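Local atomic coordinates of thiol-activated cytolysin (Desulfobulbus propionicus, PDB entry 6NAL), a protein that probably punctures cholesterol-containing membranes by assembling into large ring-shaped beta-barrel pores, as other cholesterol-dependent cytolysins do. Residues 151-156 with 161-166; 189-194 with 263-268; 366-371 with 423-428; 385-390 with 394-399. All blocks are in the same frame, centred on the assembly; numbering follows the deposited sequence.

Interaction 1. Residues 151-156 with 161-166; sequences SLVYDE and LKFGCD
Lys162 reaches Ser151 lengthwise: its chain is extended beyond CG and delivers NZ to Ser151 OG at 2.7 Å. The serine hydroxyl lies anti to its own backbone N (chi1 176°) and also donates to Leu152 O, 2.6 Å from OG, in the carbonyl plane and on a lone pair. One small hydroxyl thus accepts from the ammonium and passes a hydrogen to the backbone, a relay for which serine is well sized. The same ammonium makes a salt bridge with Glu158 and a cation-pi contact with Tyr55, so its charge should be well compensated.

Beside this polar link lies an apolar one. Phe163 turns its ring edge to the strand, with CZ 4.2 Å from Ser151 N, close to the ring plane. The side chains of Val153 and Phe163 cross at about a right angle, and Val153 CG1 reaches the ring obliquely, 4.0 Å from Phe163 CE1; a compact, apolar valine suits this buried place beside the ring.

The contact packs the last turn of helix 156-163 against Ser151 of strand 147-152 and against Val153. On the flanks, Val153 touches Phe178 of helix 178-183, Leu161 touches strand 349-372, and strand 187-202 pairs with Ser151 and Val153.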
loop_
_atom_site.group_PDB
_atom_site.type_symbol
_atom_site.label_atom_id
_atom_site.label_comp_id
_atom_site.label_asym_id
_atom_site.label_seq_id
_atom_site.Cartn_x
_atom_site.Cartn_y
_atom_site.Cartn_z
ATOM N N SER A 151 12.379 16.872 1.610
ATOM C CA SER A 151 12.386 15.542 1.024
ATOM C C SER A 151 13.371 14.695 1.805
ATOM O O SER A 151 14.394 15.195 2.288
ATOM C CB SER A 151 12.733 15.607 -0.476
ATOM O OG SER A 151 12.833 14.279 -1.050
ATOM N N LEU A 152 13.037 13.428 2.000
ATOM C CA LEU A 152 14.050 12.419 2.267
ATOM C C LEU A 152 15.064 12.427 1.139
ATOM O O LEU A 152 14.738 12.806 0.016
ATOM C CB LEU A 152 13.396 11.061 2.349
ATOM C CG LEU A 152 12.559 10.690 3.567
ATOM C CD1 LEU A 152 11.739 9.391 3.233
ATOM C CD2 LEU A 152 13.449 10.568 4.758
ATOM N N VAL A 153 16.304 12.044 1.434
ATOM C CA VAL A 153 17.353 12.011 0.417
ATOM C C VAL A 153 18.102 10.692 0.546
ATOM O O VAL A 153 18.611 10.355 1.625
ATOM C CB VAL A 153 18.329 13.218 0.480
ATOM C CG1 VAL A 153 17.555 14.549 0.692
ATOM C CG2 VAL A 153 19.320 13.125 1.567
ATOM N N TYR A 154 18.157 9.950 -0.557
ATOM C CA TYR A 154 18.794 8.652 -0.574
ATOM C C TYR A 154 20.281 8.791 -0.773
ATOM O O TYR A 154 21.041 8.085 -0.127
ATOM C CB TYR A 154 18.205 7.792 -1.692
ATOM C CG TYR A 154 18.797 6.371 -1.843
ATOM C CD1 TYR A 154 18.631 5.374 -0.851
ATOM C CD2 TYR A 154 19.503 6.020 -3.003
ATOM C CE1 TYR A 154 19.185 4.096 -1.016
ATOM C CE2 TYR A 154 20.016 4.750 -3.180
ATOM C CZ TYR A 154 19.853 3.794 -2.189
ATOM O OH TYR A 154 20.387 2.534 -2.371
ATOM N N ASP A 155 20.718 9.678 -1.674
ATOM C CA ASP A 155 22.151 9.849 -1.922
ATOM C C ASP A 155 22.412 11.243 -2.494
ATOM O O ASP A 155 21.492 12.049 -2.679
ATOM C CB ASP A 155 22.703 8.745 -2.858
ATOM C CG ASP A 155 21.991 8.698 -4.224
ATOM O OD1 ASP A 155 21.089 9.562 -4.450
ATOM O OD2 ASP A 155 22.317 7.786 -5.046
ATOM N N GLU A 156 23.689 11.512 -2.791
ATOM C CA GLU A 156 24.080 12.849 -3.222
ATOM C C GLU A 156 23.342 13.265 -4.486
ATOM O O GLU A 156 23.146 14.462 -4.717
ATOM C CB GLU A 156 25.593 12.923 -3.441
ATOM C CG GLU A 156 26.448 12.821 -2.169
ATOM C CD GLU A 156 26.916 11.372 -1.880
ATOM O OE1 GLU A 156 26.336 10.413 -2.490
ATOM O OE2 GLU A 156 27.842 11.195 -1.031
ATOM N N LEU A 161 19.589 16.946 -7.391
ATOM C CA LEU A 161 18.502 17.140 -8.345
ATOM C C LEU A 161 17.260 17.798 -7.736
ATOM O O LEU A 161 16.505 18.467 -8.437
ATOM C CB LEU A 161 18.121 15.793 -8.938
ATOM C CG LEU A 161 17.216 15.881 -10.140
ATOM C CD1 LEU A 161 17.839 16.743 -11.239
ATOM C CD2 LEU A 161 16.926 14.452 -10.666
ATOM N N LYS A 162 16.976 17.551 -6.472
ATOM C CA LYS A 162 15.773 18.085 -5.874
ATOM C C LYS A 162 15.995 19.495 -5.360
ATOM O O LYS A 162 15.105 20.329 -5.467
ATOM C CB LYS A 162 15.327 17.165 -4.752
ATOM C CG LYS A 162 14.642 15.914 -5.270
ATOM C CD LYS A 162 13.903 15.186 -4.140
ATOM C CE LYS A 162 12.886 14.174 -4.660
ATOM N NZ LYS A 162 12.301 13.449 -3.512
ATOM N N PHE A 163 17.205 19.793 -4.906
ATOM C CA PHE A 163 17.552 21.044 -4.261
ATOM C C PHE A 163 18.448 21.972 -5.073
ATOM O O PHE A 163 18.722 23.077 -4.610
ATOM C CB PHE A 163 18.250 20.716 -2.940
ATOM C CG PHE A 163 17.367 19.983 -1.989
ATOM C CD1 PHE A 163 17.334 18.599 -1.975
ATOM C CD2 PHE A 163 16.533 20.684 -1.126
ATOM C CE1 PHE A 163 16.500 17.918 -1.109
ATOM C CE2 PHE A 163 15.692 20.010 -0.240
ATOM C CZ PHE A 163 15.664 18.622 -0.240
ATOM N N GLY A 164 18.943 21.561 -6.232
ATOM C CA GLY A 164 19.742 22.462 -7.061
ATOM C C GLY A 164 20.896 23.139 -6.351
ATOM O O GLY A 164 21.204 24.305 -6.637
ATOM N N CYS A 165 21.575 22.428 -5.465
ATOM C CA CYS A 165 22.586 23.063 -4.640
ATOM C C CYS A 165 23.986 22.571 -5.006
ATOM O O CYS A 165 24.171 21.658 -5.825
ATOM C CB CYS A 165 22.289 22.803 -3.160
ATOM S SG CYS A 165 22.390 21.046 -2.733
ATOM N N ASP A 166 24.973 23.210 -4.366
ATOM C CA ASP A 166 26.388 22.934 -4.592
ATOM C C ASP A 166 26.784 21.845 -3.605
ATOM O O ASP A 166 27.070 22.131 -2.447
ATOM C CB ASP A 166 27.228 24.198 -4.407
ATOM C CG ASP A 166 28.743 23.916 -4.407
ATOM O OD1 ASP A 166 29.434 24.713 -3.729
ATOM O OD2 ASP A 166 29.227 22.937 -5.075
#

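Interaction 2. Residues 189-194 with 263-268; sequences YLIRFK and GTCSKD
Two side chains of strand 187-202 meet residues 265-267 without a hydrogen bond between them. Ile191 puts CD1 against the sulfur of Cys265, 3.4 Å from SG, a close fit; the sulfur lies anti to the backbone N (chi1 -170°), which swings it toward the strand. A small, polarisable thiol suits this buried spot against a branched aliphatic chain. Phe193 meets backbone instead. Its CE2 lies 3.6 Å from Lys267 O and its CZ 3.6 Å from Ser266 O, both oxygens near the ring plane, so the weakly positive C-H edge of the ring faces two carbonyl oxygens. The lysine side chain itself leads away from the phenylalanine.

Strand 187-202 belongs to the large central sheet of the cytolysin, between strands 147-152 and 232-250. Residues 263-268 run from the weakly bonded end of helix 254-264, which in the chain falls between strands 232-250 and 287-294, into the short strand 265-266. By topology this helical region probably corresponds to one of the two bundles that relatives refold into membrane-spanning hairpins; here it is still folded against the sheet.

In the next shell, Tyr148 meets the Phe193 ring edge-to-face and also packs on Ile191. Backbone bonds to Leu246 and Ile244 tie Ile191 and Phe193 to strand 232-250. Beyond Ser266 the chain turns tightly: Asp268 N bonds weakly to Ser266 OG, 3.4 Å away, and Lys267 NZ forms a weakly hydrogen-bonded salt bridge with Asp268 OD2 at 3.3 Å. Trp320 NE1 holds the carbonyl of Asp268, while Lys267 packs on Tyr445 of the second subunit.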
loop_
_atom_site.group_PDB
_atom_site.type_symbol
_atom_site.label_atom_id
_atom_site.label_comp_id
_atom_site.label_asym_id
_atom_site.label_seq_id
_atom_site.Cartn_x
_atom_site.Cartn_y
_atom_site.Cartn_z
ATOM N N TYR A 189 16.639 13.454 6.292
ATOM C CA TYR A 189 15.631 14.329 5.735
ATOM C C TYR A 189 16.164 15.761 5.605
ATOM O O TYR A 189 16.784 16.298 6.524
ATOM C CB TYR A 189 14.406 14.264 6.644
ATOM C CG TYR A 189 13.186 14.892 6.071
ATOM C CD1 TYR A 189 12.368 14.205 5.222
ATOM C CD2 TYR A 189 12.868 16.172 6.360
ATOM C CE1 TYR A 189 11.242 14.780 4.670
ATOM C CE2 TYR A 189 11.714 16.767 5.824
ATOM C CZ TYR A 189 10.915 16.060 4.969
ATOM O OH TYR A 189 9.795 16.634 4.420
ATOM N N LEU A 190 15.845 16.412 4.502
ATOM C CA LEU A 190 16.416 17.728 4.230
ATOM C C LEU A 190 15.369 18.764 3.877
ATOM O O LEU A 190 14.539 18.549 2.994
ATOM C CB LEU A 190 17.424 17.661 3.105
ATOM C CG LEU A 190 18.436 18.808 3.096
ATOM C CD1 LEU A 190 19.459 18.582 4.165
ATOM C CD2 LEU A 190 19.084 18.851 1.705
ATOM N N ILE A 191 15.444 19.906 4.542
ATOM C CA ILE A 191 14.599 21.054 4.262
ATOM C C ILE A 191 15.480 22.197 3.785
ATOM O O ILE A 191 16.553 22.445 4.344
ATOM C CB ILE A 191 13.818 21.457 5.532
ATOM C CG1 ILE A 191 12.872 20.331 5.959
ATOM C CG2 ILE A 191 13.020 22.752 5.343
ATOM C CD1 ILE A 191 12.242 20.572 7.298
ATOM N N ARG A 192 14.986 22.934 2.799
ATOM C CA ARG A 192 15.632 24.138 2.341
ATOM C C ARG A 192 14.659 25.291 2.272
ATOM O O ARG A 192 13.631 25.183 1.618
ATOM C CB ARG A 192 16.224 23.947 0.964
ATOM C CG ARG A 192 17.103 25.068 0.598
ATOM C CD ARG A 192 17.476 25.081 -0.852
ATOM N NE ARG A 192 16.315 24.987 -1.714
ATOM C CZ ARG A 192 16.390 24.921 -3.031
ATOM N NH1 ARG A 192 17.594 24.965 -3.597
ATOM N NH2 ARG A 192 15.282 24.810 -3.762
ATOM N N PHE A 193 15.033 26.412 2.885
ATOM C CA PHE A 193 14.364 27.699 2.708
ATOM C C PHE A 193 15.202 28.561 1.778
ATOM O O PHE A 193 16.387 28.761 2.041
ATOM C CB PHE A 193 14.200 28.426 4.044
ATOM C CG PHE A 193 13.309 27.707 5.033
ATOM C CD1 PHE A 193 13.806 26.701 5.811
ATOM C CD2 PHE A 193 12.000 28.073 5.175
ATOM C CE1 PHE A 193 13.032 26.041 6.710
ATOM C CE2 PHE A 193 11.205 27.433 6.072
ATOM C CZ PHE A 193 11.723 26.392 6.851
ATOM N N LYS A 194 14.610 29.067 0.693
ATOM C CA LYS A 194 15.393 29.816 -0.272
ATOM C C LYS A 194 14.756 31.146 -0.624
ATOM O O LYS A 194 13.603 31.189 -1.051
ATOM C CB LYS A 194 15.585 29.009 -1.554
ATOM C CG LYS A 194 16.511 29.681 -2.640
ATOM C CD LYS A 194 16.280 29.017 -4.031
ATOM C CE LYS A 194 17.606 28.880 -4.717
ATOM N NZ LYS A 194 17.773 27.578 -5.503
ATOM N N GLY A 263 5.226 16.718 10.733
ATOM C CA GLY A 263 4.191 17.182 11.621
ATOM C C GLY A 263 4.689 18.242 12.576
ATOM O O GLY A 263 3.906 18.928 13.242
ATOM N N THR A 264 6.003 18.378 12.665
ATOM C CA THR A 264 6.586 19.376 13.543
ATOM C C THR A 264 7.312 20.478 12.790
ATOM O O THR A 264 7.688 21.473 13.424
ATOM C CB THR A 264 7.557 18.742 14.560
ATOM O OG1 THR A 264 8.690 18.195 13.887
ATOM C CG2 THR A 264 6.889 17.630 15.357
ATOM N N CYS A 265 7.504 20.343 11.464
ATOM C CA CYS A 265 8.184 21.364 10.672
ATOM C C CYS A 265 7.489 21.572 9.337
ATOM O O CYS A 265 6.916 20.645 8.762
ATOM C CB CYS A 265 9.669 21.028 10.414
ATOM S SG CYS A 265 10.653 22.408 9.662
ATOM N N SER A 266 7.534 22.825 8.870
ATOM C CA SER A 266 6.801 23.280 7.693
ATOM C C SER A 266 7.453 24.562 7.175
ATOM O O SER A 266 8.492 24.996 7.679
ATOM C CB SER A 266 5.329 23.502 8.047
ATOM O OG SER A 266 5.207 24.467 9.086
ATOM N N LYS A 267 6.821 25.179 6.168
ATOM C CA LYS A 267 7.267 26.468 5.672
ATOM C C LYS A 267 7.160 27.558 6.725
ATOM O O LYS A 267 7.813 28.601 6.582
ATOM C CB LYS A 267 6.465 26.871 4.434
ATOM C CG LYS A 267 4.953 26.850 4.635
ATOM C CD LYS A 267 4.334 28.075 4.050
ATOM C CE LYS A 267 2.817 28.034 4.183
ATOM N NZ LYS A 267 2.230 27.706 5.414
ATOM N N ASP A 268 6.373 27.342 7.786
ATOM C CA ASP A 268 6.283 28.335 8.859
ATOM C C ASP A 268 7.341 28.163 9.933
ATOM O O ASP A 268 7.483 29.039 10.790
ATOM C CB ASP A 268 4.916 28.302 9.554
ATOM C CG ASP A 268 3.789 28.747 8.640
ATOM O OD1 ASP A 268 3.971 29.736 7.877
ATOM O OD2 ASP A 268 2.726 28.094 8.676
#

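Interaction 3. Residues 366-371 with 423-428; sequences GEIRLE and RNISIK
Ile368 meets Ile425 and Ile427 in a purely apolar contact between the two layers of the C-terminal beta sandwich. The two strands belong to different sheets, and no hydrogen bond joins them. The CA atoms of Ile368 and Ile427 are 9.5 Å apart, a spacing expected where sheets pack face to face through their side chains.

Ile368 uses both of its branches. Its CD1 approaches Ile425 CG2 at 4.0 Å, while its CG2 approaches Ile427 CD1 at 4.2 Å. With CG1 anti to the carbonyl carbon (chi1 -63°) and CG2 anti to the backbone N, the two arms diverge to serve two partners. In each pair the side chains slide past one another in opposite directions, so they meet methyl to methyl alongside each other. Beta-branched isoleucine favours extended backbone and fills such an interior well. Leu370, two residues along, also directs its side chain toward the other layer, and the alternation leaves charged Glu367, Arg369 and Glu371 away from this interface.

Strand 349-372 lies between strands 412-418 and 454-462; Ile368 also touches Leu418 of its own layer and Val382 of the facing one. In that other layer, strand 422-432 runs between strands 378-389 and 440-449.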
loop_
_atom_site.group_PDB
_atom_site.type_symbol
_atom_site.label_atom_id
_atom_site.label_comp_id
_atom_site.label_asym_id
_atom_site.label_seq_id
_atom_site.Cartn_x
_atom_site.Cartn_y
_atom_site.Cartn_z
ATOM N N GLY A 366 -2.776 -6.424 20.150
ATOM C CA GLY A 366 -4.094 -6.165 20.694
ATOM C C GLY A 366 -4.542 -7.268 21.622
ATOM O O GLY A 366 -3.833 -8.249 21.850
ATOM N N GLU A 367 -5.740 -7.108 22.166
ATOM C CA GLU A 367 -6.286 -8.140 23.038
ATOM C C GLU A 367 -7.739 -8.350 22.690
ATOM O O GLU A 367 -8.426 -7.420 22.260
ATOM C CB GLU A 367 -6.120 -7.776 24.515
ATOM C CG GLU A 367 -4.665 -7.965 24.974
ATOM C CD GLU A 367 -4.359 -7.420 26.374
ATOM O OE1 GLU A 367 -5.287 -6.890 27.048
ATOM O OE2 GLU A 367 -3.172 -7.527 26.791
ATOM N N ILE A 368 -8.197 -9.592 22.873
ATOM C CA ILE A 368 -9.623 -9.926 22.912
ATOM C C ILE A 368 -9.960 -10.438 24.311
ATOM O O ILE A 368 -9.424 -11.463 24.745
ATOM C CB ILE A 368 -10.007 -10.966 21.847
ATOM C CG1 ILE A 368 -9.779 -10.426 20.436
ATOM C CG2 ILE A 368 -11.488 -11.391 22.010
ATOM C CD1 ILE A 368 -9.668 -11.503 19.419
ATOM N N ARG A 369 -10.832 -9.713 25.019
ATOM C CA ARG A 369 -11.344 -10.141 26.321
ATOM C C ARG A 369 -12.729 -10.749 26.137
ATOM O O ARG A 369 -13.615 -10.120 25.555
ATOM C CB ARG A 369 -11.427 -8.978 27.322
ATOM C CG ARG A 369 -10.100 -8.418 27.816
ATOM C CD ARG A 369 -10.202 -7.944 29.258
ATOM N NE ARG A 369 -9.161 -6.970 29.608
ATOM C CZ ARG A 369 -8.915 -6.561 30.851
ATOM N NH1 ARG A 369 -9.631 -7.045 31.866
ATOM N NH2 ARG A 369 -7.958 -5.676 31.088
ATOM N N LEU A 370 -12.918 -11.959 26.627
ATOM C CA LEU A 370 -14.224 -12.629 26.615
ATOM C C LEU A 370 -14.783 -12.672 28.029
ATOM O O LEU A 370 -14.038 -12.947 28.961
ATOM C CB LEU A 370 -14.100 -14.046 26.083
ATOM C CG LEU A 370 -13.352 -14.061 24.746
ATOM C CD1 LEU A 370 -13.176 -15.545 24.403
ATOM C CD2 LEU A 370 -14.067 -13.323 23.601
ATOM N N GLU A 371 -16.055 -12.324 28.204
ATOM C CA GLU A 371 -16.680 -12.332 29.520
ATOM C C GLU A 371 -18.070 -12.909 29.386
ATOM O O GLU A 371 -18.843 -12.549 28.494
ATOM C CB GLU A 371 -16.725 -10.939 30.136
ATOM C CG GLU A 371 -15.459 -10.130 29.765
ATOM C CD GLU A 371 -15.271 -8.816 30.541
ATOM O OE1 GLU A 371 -15.956 -7.820 30.208
ATOM O OE2 GLU A 371 -14.400 -8.771 31.454
ATOM N N ARG A 423 -4.824 -10.590 11.605
ATOM C CA ARG A 423 -5.884 -9.891 10.895
ATOM C C ARG A 423 -7.163 -10.714 10.919
ATOM O O ARG A 423 -7.163 -11.911 11.256
ATOM C CB ARG A 423 -5.576 -9.665 9.411
ATOM C CG ARG A 423 -4.178 -9.303 9.067
ATOM C CD ARG A 423 -4.011 -7.773 9.013
ATOM N NE ARG A 423 -2.742 -7.446 8.360
ATOM C CZ ARG A 423 -1.627 -7.164 9.010
ATOM N NH1 ARG A 423 -1.663 -7.127 10.331
ATOM N NH2 ARG A 423 -0.495 -6.907 8.343
ATOM N N ASN A 424 -8.257 -10.086 10.464
ATOM C CA ASN A 424 -9.454 -10.834 10.028
ATOM C C ASN A 424 -10.090 -11.637 11.162
ATOM O O ASN A 424 -10.401 -12.825 11.039
ATOM C CB ASN A 424 -9.074 -11.726 8.848
ATOM C CG ASN A 424 -10.253 -12.119 8.014
ATOM O OD1 ASN A 424 -11.378 -11.719 8.294
ATOM N ND2 ASN A 424 -10.011 -12.939 6.989
ATOM N N ILE A 425 -10.309 -10.946 12.278
ATOM C CA ILE A 425 -10.761 -11.579 13.500
ATOM C C ILE A 425 -12.218 -11.941 13.359
ATOM O O ILE A 425 -13.037 -11.122 12.932
ATOM C CB ILE A 425 -10.570 -10.645 14.696
ATOM C CG1 ILE A 425 -9.137 -10.617 15.196
ATOM C CG2 ILE A 425 -11.387 -11.111 15.819
ATOM C CD1 ILE A 425 -8.186 -10.018 14.240
ATOM N N SER A 426 -12.557 -13.158 13.735
ATOM C CA SER A 426 -13.942 -13.596 13.772
ATOM C C SER A 426 -14.264 -14.110 15.167
ATOM O O SER A 426 -13.452 -14.808 15.788
ATOM C CB SER A 426 -14.187 -14.651 12.705
ATOM O OG SER A 426 -15.223 -15.549 13.060
ATOM N N ILE A 427 -15.446 -13.725 15.662
ATOM C CA ILE A 427 -15.882 -14.040 17.020
ATOM C C ILE A 427 -17.317 -14.478 16.963
ATOM O O ILE A 427 -18.146 -13.752 16.420
ATOM C CB ILE A 427 -15.772 -12.847 17.981
ATOM C CG1 ILE A 427 -14.344 -12.357 18.047
ATOM C CG2 ILE A 427 -16.223 -13.248 19.394
ATOM C CD1 ILE A 427 -14.225 -11.033 18.856
ATOM N N LYS A 428 -17.630 -15.627 17.573
ATOM C CA LYS A 428 -18.987 -16.150 17.642
ATOM C C LYS A 428 -19.275 -16.587 19.069
ATOM O O LYS A 428 -18.445 -17.237 19.694
ATOM C CB LYS A 428 -19.200 -17.362 16.703
ATOM C CG LYS A 428 -20.638 -17.808 16.554
ATOM C CD LYS A 428 -20.749 -19.274 16.251
ATOM C CE LYS A 428 -20.708 -19.550 14.746
ATOM N NZ LYS A 428 -20.779 -21.021 14.472
#

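Interaction 4. Residues 385-390 with 394-399; sequences DEISYE and KVIRHK
Four backbone hydrogen bonds bind residues 385-390 to 394-399 as antiparallel strands, in the hydrogen-bonded pairs Glu386-Arg397 and Ser388-Val395. The shortest runs from Val395 N to Ser388 O, 2.7 Å. Close packing continues on the face carrying Ile387 and Ile396, which lie side by side with Ile387 CD1 4.0 Å from Ile396 CG1. Next to them the extended Lys394 lies along Tyr389, its CG 3.9 Å from Tyr389 CE1, so the methylenes run beside the phenol and approach it obliquely; a long lysine can give such apolar contact and still carry its charge onward.

The other face is more polar and partly hydrated. Arg397 NH2 makes a salt bridge with Glu390 OE2 at 3.1 Å, yet the nitrogen comes from above the carboxylate plane, and the two flat groups are turned 63° apart. Val395 CG1 sits over one face of the guanidinium, 3.6 Å above it, and a water bridges Arg397 NH1 to Glu386 O. Looser pairs lie toward the end far from the turn. Glu386 OE1 stays 4.4 Å from Lys399 NZ, beyond a salt bridge, while OE2 bonds to Trp384. Back on the isoleucine face, His398 ND1 bonds only weakly to Asp385 OD1, 3.4 Å away, the oxygen lying at the edge of the ring.

Residues 394-397 also pair in parallel with a strand of the second subunit, which continues the sheet across the interface. Within its own chain this is a beta hairpin, forming one margin of the four-stranded layer of the C-terminal beta sandwich.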
loop_
_atom_site.group_PDB
_atom_site.type_symbol
_atom_site.label_atom_id
_atom_site.label_comp_id
_atom_site.label_asym_id
_atom_site.label_seq_id
_atom_site.Cartn_x
_atom_site.Cartn_y
_atom_site.Cartn_z
ATOM N N ASP A 385 -6.378 -14.681 11.216
ATOM C CA ASP A 385 -5.324 -14.989 10.268
ATOM C C ASP A 385 -4.032 -14.358 10.751
ATOM O O ASP A 385 -4.043 -13.248 11.270
ATOM C CB ASP A 385 -5.676 -14.465 8.876
ATOM C CG ASP A 385 -6.638 -15.379 8.111
ATOM O OD1 ASP A 385 -6.704 -16.616 8.418
ATOM O OD2 ASP A 385 -7.306 -14.841 7.178
ATOM N N GLU A 386 -2.918 -15.057 10.581
ATOM C CA GLU A 386 -1.618 -14.502 10.913
ATOM C C GLU A 386 -0.764 -14.334 9.660
ATOM O O GLU A 386 -0.604 -15.277 8.865
ATOM C CB GLU A 386 -0.904 -15.379 11.939
ATOM C CG GLU A 386 -1.420 -15.186 13.363
ATOM C CD GLU A 386 -0.877 -16.216 14.367
ATOM O OE1 GLU A 386 0.141 -16.893 14.053
ATOM O OE2 GLU A 386 -1.472 -16.330 15.478
ATOM N N ILE A 387 -0.180 -13.143 9.513
ATOM C CA ILE A 387 0.557 -12.771 8.320
ATOM C C ILE A 387 2.032 -12.926 8.597
ATOM O O ILE A 387 2.520 -12.577 9.670
ATOM C CB ILE A 387 0.200 -11.339 7.904
ATOM C CG1 ILE A 387 -1.026 -11.356 6.990
ATOM C CG2 ILE A 387 1.288 -10.691 7.112
ATOM C CD1 ILE A 387 -2.134 -12.272 7.509
ATOM N N SER A 388 2.744 -13.456 7.621
ATOM C CA SER A 388 4.180 -13.647 7.704
ATOM C C SER A 388 4.791 -13.347 6.329
ATOM O O SER A 388 4.148 -13.527 5.292
ATOM C CB SER A 388 4.458 -15.069 8.219
ATOM O OG SER A 388 5.754 -15.138 8.741
ATOM N N TYR A 389 6.006 -12.810 6.318
ATOM C CA TYR A 389 6.770 -12.671 5.077
ATOM C C TYR A 389 8.002 -13.545 5.198
ATOM O O TYR A 389 8.822 -13.336 6.088
ATOM C CB TYR A 389 7.165 -11.240 4.782
ATOM C CG TYR A 389 5.975 -10.365 4.472
ATOM C CD1 TYR A 389 5.566 -10.151 3.187
ATOM C CD2 TYR A 389 5.277 -9.735 5.489
ATOM C CE1 TYR A 389 4.496 -9.298 2.917
ATOM C CE2 TYR A 389 4.207 -8.898 5.237
ATOM C CZ TYR A 389 3.823 -8.681 3.948
ATOM O OH TYR A 389 2.730 -7.878 3.702
ATOM N N GLU A 390 8.115 -14.523 4.314
ATOM C CA GLU A 390 9.127 -15.565 4.399
ATOM C C GLU A 390 9.703 -15.630 2.993
ATOM O O GLU A 390 9.063 -16.173 2.086
ATOM C CB GLU A 390 8.541 -16.910 4.836
ATOM C CG GLU A 390 7.655 -16.818 6.084
ATOM C CD GLU A 390 7.337 -18.161 6.760
ATOM O OE1 GLU A 390 7.390 -18.179 8.005
ATOM O OE2 GLU A 390 7.006 -19.178 6.088
ATOM N N LYS A 394 4.093 -13.510 0.910
ATOM C CA LYS A 394 3.178 -13.197 2.003
ATOM C C LYS A 394 2.440 -14.486 2.370
ATOM O O LYS A 394 1.613 -14.960 1.584
ATOM C CB LYS A 394 2.185 -12.129 1.578
ATOM C CG LYS A 394 1.359 -11.535 2.697
ATOM C CD LYS A 394 0.393 -10.453 2.144
ATOM C CE LYS A 394 -0.584 -9.980 3.205
ATOM N NZ LYS A 394 -1.773 -9.271 2.607
ATOM N N VAL A 395 2.741 -15.044 3.548
ATOM C CA VAL A 395 2.148 -16.285 4.044
ATOM C C VAL A 395 1.027 -15.935 5.007
ATOM O O VAL A 395 1.208 -15.102 5.906
ATOM C CB VAL A 395 3.197 -17.174 4.742
ATOM C CG1 VAL A 395 2.618 -18.448 5.300
ATOM C CG2 VAL A 395 4.281 -17.560 3.789
ATOM N N ILE A 396 -0.123 -16.562 4.815
ATOM C CA ILE A 396 -1.324 -16.303 5.595
ATOM C C ILE A 396 -1.727 -17.620 6.233
ATOM O O ILE A 396 -2.050 -18.571 5.518
ATOM C CB ILE A 396 -2.453 -15.744 4.722
ATOM C CG1 ILE A 396 -2.021 -14.393 4.131
ATOM C CG2 ILE A 396 -3.714 -15.542 5.533
ATOM C CD1 ILE A 396 -2.917 -13.912 2.994
ATOM N N ARG A 397 -1.675 -17.690 7.567
ATOM C CA ARG A 397 -2.029 -18.905 8.293
ATOM C C ARG A 397 -3.304 -18.701 9.114
ATOM O O ARG A 397 -3.356 -17.820 9.976
ATOM C CB ARG A 397 -0.901 -19.355 9.219
ATOM C CG ARG A 397 0.410 -19.593 8.535
ATOM C CD ARG A 397 1.505 -20.068 9.532
ATOM N NE ARG A 397 2.655 -20.563 8.785
ATOM C CZ ARG A 397 3.733 -19.835 8.505
ATOM N NH1 ARG A 397 3.820 -18.597 8.931
ATOM N NH2 ARG A 397 4.725 -20.350 7.797
ATOM N N HIS A 398 -4.330 -19.500 8.823
ATOM C CA HIS A 398 -5.543 -19.517 9.619
ATOM C C HIS A 398 -5.264 -20.118 10.985
ATOM O O HIS A 398 -4.620 -21.153 11.089
ATOM C CB HIS A 398 -6.627 -20.313 8.899
ATOM C CG HIS A 398 -7.965 -20.246 9.567
ATOM N ND1 HIS A 398 -8.610 -19.060 9.838
ATOM C CD2 HIS A 398 -8.776 -21.223 10.015
ATOM C CE1 HIS A 398 -9.757 -19.316 10.436
ATOM N NE2 HIS A 398 -9.876 -20.623 10.562
ATOM N N LYS A 399 -5.733 -19.456 12.037
ATOM C CA LYS A 399 -5.468 -19.875 13.403
ATOM C C LYS A 399 -6.742 -19.763 14.244
ATOM O O LYS A 399 -7.727 -19.136 13.857
ATOM C CB LYS A 399 -4.375 -19.042 14.057
ATOM C CG LYS A 399 -3.045 -19.029 13.360
ATOM C CD LYS A 399 -2.218 -20.249 13.697
ATOM C CE LYS A 399 -0.751 -19.968 13.362
ATOM N NZ LYS A 399 0.013 -21.204 13.026
HETATM O O HOH W 1 1.892 -16.574 9.530
#

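The four contacts fall into two pairs. Interactions 1 and 2, with centres 14 Å apart, share the central sheet: Ser151 O lies 2.9 Å from Leu190 N, a probable hydrogen bond between neighbouring strands. The helical regions that pack on these adjoining strands are probably equivalent to the two that refold during pore formation in relatives. Interactions 3 and 4, centres 17 Å apart, share the C-terminal sandwich, where Arg423 N is 2.8 Å from Asp385 O, a probable hydrogen bond between strands 422-432 and 378-389. The pairs are far apart, their centres 39 to 47 Å from each other and their nearest atoms about 19 to 24 Å. A bound imidazole, probably from crystallisation, lies about 4 Å from the side chain of Leu152.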